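Local coordinates for nucleoporin NUP116 (Candida glabrata, PDB 3NF5), which probably serves as a structural component of the nuclear pore complex, seen here as the C-terminal domain that targets the protein to the pore, at residues L62-C66 with D67-V71; V70-P74 with M75-L79. All coordinates share one frame; numbering follows the deposited sequence.

Contact 1: L62-C66 with D67-V71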
loop_
_atom_site.group_PDB
_atom_site.type_symbol
_atom_site.label_atom_id
_atom_site.label_comp_id
_atom_site.label_asym_id
_atom_site.label_seq_id
_atom_site.Cartn_x
_atom_site.Cartn_y
_atom_site.Cartn_z
ATOM N N LEU A 62 8.478 11.521 9.570
ATOM C CA LEU A 62 8.813 10.352 8.790
ATOM C C LEU A 62 8.277 9.022 9.412
ATOM O O LEU A 62 7.806 8.150 8.702
ATOM C CB LEU A 62 10.300 10.313 8.583
ATOM C CG LEU A 62 10.841 11.463 7.758
ATOM C CD1 LEU A 62 12.334 11.463 7.825
ATOM C CD2 LEU A 62 10.346 11.420 6.316
ATOM N N GLY A 63 8.328 8.898 10.736
ATOM C CA GLY A 63 7.852 7.697 11.402
ATOM C C GLY A 63 6.342 7.466 11.312
ATOM O O GLY A 63 5.852 6.385 11.685
ATOM N N SER A 64 5.587 8.462 10.852
ATOM C CA SER A 64 4.159 8.272 10.623
ATOM C C SER A 64 3.793 7.696 9.275
ATOM O O SER A 64 2.634 7.379 9.080
ATOM C CB SER A 64 3.374 9.549 10.831
ATOM O OG SER A 64 3.546 10.451 9.750
ATOM N N ILE A 65 4.749 7.556 8.337
ATOM C CA ILE A 65 4.385 7.121 7.022
ATOM C C ILE A 65 3.968 5.638 7.019
ATOM O O ILE A 65 2.816 5.309 6.658
ATOM C CB ILE A 65 5.507 7.361 5.975
ATOM C CG1 ILE A 65 5.866 8.840 5.876
ATOM C CG2 ILE A 65 5.053 6.800 4.606
ATOM C CD1 ILE A 65 7.062 9.103 4.990
ATOM N N CYS A 66 4.870 4.752 7.429
ATOM C CA CYS A 66 4.502 3.324 7.558
ATOM C C CYS A 66 3.550 3.065 8.723
ATOM O O CYS A 66 3.845 3.435 9.876
ATOM C CB CYS A 66 5.737 2.473 7.817
ATOM S SG CYS A 66 6.968 2.495 6.534
ATOM N N ASP A 67 2.442 2.401 8.420
ATOM C CA ASP A 67 1.428 1.926 9.402
ATOM C C ASP A 67 0.645 3.022 10.167
ATOM O O ASP A 67 0.119 2.799 11.264
ATOM C CB ASP A 67 2.049 0.909 10.351
ATOM C CG ASP A 67 1.062 -0.149 10.853
ATOM O OD1 ASP A 67 0.058 -0.523 10.202
ATOM O OD2 ASP A 67 1.366 -0.647 11.933
ATOM N N ASP A 68 0.517 4.185 9.550
ATOM C CA ASP A 68 -0.347 5.277 10.006
ATOM C C ASP A 68 -0.886 5.990 8.745
ATOM O O ASP A 68 -2.010 5.834 8.412
ATOM C CB ASP A 68 0.435 6.213 10.939
ATOM C CG ASP A 68 -0.336 7.445 11.364
ATOM O OD1 ASP A 68 -1.426 7.703 10.790
ATOM O OD2 ASP A 68 0.196 8.216 12.227
ATOM N N LEU A 69 -0.051 6.708 8.008
ATOM C CA LEU A 69 -0.507 7.288 6.747
ATOM C C LEU A 69 -0.778 6.206 5.673
ATOM O O LEU A 69 -1.646 6.354 4.862
ATOM C CB LEU A 69 0.552 8.226 6.188
ATOM C CG LEU A 69 0.723 9.538 6.983
ATOM C CD1 LEU A 69 1.761 10.391 6.216
ATOM C CD2 LEU A 69 -0.629 10.246 7.091
ATOM N N VAL A 70 0.028 5.164 5.660
ATOM C CA VAL A 70 -0.060 4.088 4.685
ATOM C C VAL A 70 -0.178 2.800 5.480
ATOM O O VAL A 70 0.742 2.458 6.248
ATOM C CB VAL A 70 1.172 3.992 3.752
ATOM C CG1 VAL A 70 0.957 2.840 2.751
ATOM C CG2 VAL A 70 1.427 5.321 2.999
ATOM N N VAL A 71 -1.295 2.118 5.285
ATOM C CA VAL A 71 -1.664 0.866 6.011
ATOM C C VAL A 71 -2.127 -0.188 4.988
ATOM O O VAL A 71 -2.919 0.086 4.110
ATOM C CB VAL A 71 -2.771 1.140 7.097
ATOM C CG1 VAL A 71 -3.341 -0.180 7.714
ATOM C CG2 VAL A 71 -2.261 2.055 8.228
#
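Two backbone bonds join Ser64 and Ile65 to the residues five positions further on. Leu69 N donates to Ser64 O at 3.0 Å, almost straight at 171°, and Val70 N reaches Ile65 O over the same distance with a more bent N-H angle. The five-residue spacing is that of a pi-type turn, wider than an alpha-helical one. Within the turn Asp67, in a positive-phi conformation, donates its N-H to Val70 O, with N and O 2.8 Å apart.

Apolar contact is light. Ile65 CG2 meets Val70 CG2 at 4.2 Å, and Ile65 CG1 lies 4.4 Å from Leu69 CD1; Ile60, Ile18 and Val41 pack around this side of the helix.

Among the polar side chains, Ser64 holds OG between its backbone N and carbonyl carbon (chi1 75°), turned back to bond Pro61 O while lying alongside Leu69 CD1. Asp68 rests CB 3.1 Å from Ser64 O, and its OD1 accepts a hydrogen bond from Asn82 ND2.

Leu69 N and Val70 N, at the end of the short helix 65-69, are thus both taken up by carbonyls from its start. Together with the Asp67 bond they tie the last helical turn to the first strand residue, and the chain passes from helix to strand at Val70 with no linker.

Contact 2: V70-P74 with M75-L79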
loop_
_atom_site.group_PDB
_atom_site.type_symbol
_atom_site.label_atom_id
_atom_site.label_comp_id
_atom_site.label_asym_id
_atom_site.label_seq_id
_atom_site.Cartn_x
_atom_site.Cartn_y
_atom_site.Cartn_z
ATOM N N VAL A 70 0.028 5.164 5.660
ATOM C CA VAL A 70 -0.060 4.088 4.685
ATOM C C VAL A 70 -0.178 2.800 5.480
ATOM O O VAL A 70 0.742 2.458 6.248
ATOM C CB VAL A 70 1.172 3.992 3.752
ATOM C CG1 VAL A 70 0.957 2.840 2.751
ATOM C CG2 VAL A 70 1.427 5.321 2.999
ATOM N N VAL A 71 -1.295 2.118 5.285
ATOM C CA VAL A 71 -1.664 0.866 6.011
ATOM C C VAL A 71 -2.127 -0.188 4.988
ATOM O O VAL A 71 -2.919 0.086 4.110
ATOM C CB VAL A 71 -2.771 1.140 7.097
ATOM C CG1 VAL A 71 -3.341 -0.180 7.714
ATOM C CG2 VAL A 71 -2.261 2.055 8.228
ATOM N N PHE A 72 -1.553 -1.367 5.056
ATOM C CA PHE A 72 -1.990 -2.539 4.267
ATOM C C PHE A 72 -2.428 -3.597 5.271
ATOM O O PHE A 72 -1.713 -3.867 6.215
ATOM C CB PHE A 72 -0.821 -3.062 3.457
ATOM C CG PHE A 72 -0.397 -2.143 2.377
ATOM C CD1 PHE A 72 -1.102 -2.103 1.189
ATOM C CD2 PHE A 72 0.671 -1.253 2.580
ATOM C CE1 PHE A 72 -0.708 -1.234 0.192
ATOM C CE2 PHE A 72 1.055 -0.396 1.573
ATOM C CZ PHE A 72 0.372 -0.372 0.428
ATOM N N GLN A 73 -3.652 -4.089 5.121
ATOM C CA GLN A 73 -4.252 -5.161 5.914
ATOM C C GLN A 73 -4.681 -6.249 4.940
ATOM O O GLN A 73 -4.577 -6.052 3.734
ATOM C CB GLN A 73 -5.514 -4.606 6.560
ATOM C CG GLN A 73 -5.324 -3.510 7.572
ATOM C CD GLN A 73 -6.641 -3.254 8.285
ATOM O OE1 GLN A 73 -7.611 -2.740 7.696
ATOM N NE2 GLN A 73 -6.711 -3.687 9.535
ATOM N N PRO A 74 -5.233 -7.362 5.443
ATOM C CA PRO A 74 -5.822 -8.340 4.517
ATOM C C PRO A 74 -6.838 -7.767 3.552
ATOM O O PRO A 74 -7.891 -7.258 3.980
ATOM C CB PRO A 74 -6.502 -9.372 5.481
ATOM C CG PRO A 74 -5.724 -9.249 6.786
ATOM C CD PRO A 74 -5.356 -7.785 6.877
HETATM N N MSE A 75 -6.535 -7.844 2.232
HETATM C CA MSE A 75 -7.413 -7.330 1.159
HETATM C C MSE A 75 -7.900 -5.900 1.395
HETATM O O MSE A 75 -9.066 -5.553 1.139
HETATM C CB MSE A 75 -8.580 -8.273 0.921
HETATM C CG MSE A 75 -8.119 -9.639 0.761
HETATM SE SE MSE A 75 -9.524 -10.822 0.026
HETATM C CE MSE A 75 -8.742 -12.347 0.710
ATOM N N SER A 76 -6.982 -5.062 1.891
ATOM C CA SER A 76 -7.350 -3.730 2.320
ATOM C C SER A 76 -6.135 -2.766 2.231
ATOM O O SER A 76 -5.074 -3.064 2.815
ATOM C CB SER A 76 -7.951 -3.795 3.743
ATOM O OG SER A 76 -8.395 -2.495 4.166
ATOM N N VAL A 77 -6.324 -1.659 1.481
ATOM C CA VAL A 77 -5.421 -0.486 1.481
ATOM C C VAL A 77 -6.097 0.750 2.076
ATOM O O VAL A 77 -7.125 1.206 1.562
ATOM C CB VAL A 77 -4.999 -0.136 0.040
ATOM C CG1 VAL A 77 -3.735 0.813 0.050
ATOM C CG2 VAL A 77 -4.771 -1.347 -0.714
ATOM N N LEU A 78 -5.524 1.278 3.161
ATOM C CA LEU A 78 -6.042 2.429 3.887
ATOM C C LEU A 78 -4.991 3.534 3.841
ATOM O O LEU A 78 -3.905 3.399 4.413
ATOM C CB LEU A 78 -6.265 2.041 5.325
ATOM C CG LEU A 78 -7.191 0.814 5.586
ATOM C CD1 LEU A 78 -7.270 0.481 7.103
ATOM C CD2 LEU A 78 -8.617 0.909 4.913
ATOM N N LEU A 79 -5.298 4.607 3.137
ATOM C CA LEU A 79 -4.361 5.722 3.008
ATOM C C LEU A 79 -4.913 6.932 3.793
ATOM O O LEU A 79 -6.076 7.304 3.610
ATOM C CB LEU A 79 -4.209 6.047 1.541
ATOM C CG LEU A 79 -3.761 4.905 0.636
ATOM C CD1 LEU A 79 -3.807 5.329 -0.854
ATOM C CD2 LEU A 79 -2.352 4.313 1.060
#
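Phe72 and Val77 form a non-hydrogen-bonded pair of this beta hairpin with a two-residue loop and lie side by side, with Phe72 CE1 3.7 Å from Val77 CG1. The phenylalanine places CG beside its backbone N (chi1 -68°), which swings the ring across toward the neighbouring strand, and the valine methyl meets it obliquely. On the same face Val70 CG1 touches Leu79 CD2 at 4.0 Å, the two side chains pointing the same way. Ile49 packs on both Val70 and Phe72, and Ile99 meets Val77, so this face looks onto the large antiparallel sheet.

The other face carries Val71, Gln73, Ser76 and Leu78. Val71 and Leu78 cross obliquely, their CB atoms 4.0 Å apart. The Gln73 chain, extended beyond CG with chi2 -170°, crosses Leu78, and OE1 comes to 3.3 Å from Leu78 CD1; Ser76 OG stands 3.6 Å from Gln73 OE1.

Between the faces, Val71 and Leu78 exchange two backbone bonds, the one from Leu78 N to Val71 O nearly straight at 176°. Gln73 N donates to Ser76 O at 2.9 Å, whereas Ser76 N approaches Gln73 O from above the carbonyl plane. That skewed return bond closes the turn through Pro74 and Met75, a selenomethionine whose positive phi helps reverse the chain.

Backbone bonds thus set the register of the strands, while Val70, Phe72 and Val77 fasten the hairpin to strands 40-43, 47-51 and 97-101, leaving the mixed polar and aliphatic side of Gln73, Ser76 and Leu78 on the other face.

In the fold
The two contacts overlap along the chain, contact 1 first, sharing Val70 and Val71. Their centres lie about 11 Å apart. Contact 1 forms the short helix 65-69 and the start of strand 70-73; contact 2 pairs that strand with 76-79 in a separate two-stranded antiparallel sheet. They meet directly where Leu69 O packs against Leu79 CB. Tyr16 of strand 16-19, at one edge of the six-stranded sheet, is common to both: it touches Cys66 in contact 1 and bonds through its hydroxyl to Phe72 N in contact 2. Helix and hairpin are therefore one continuous unit laid against the large sheet of this C-terminal, Nup98-type domain.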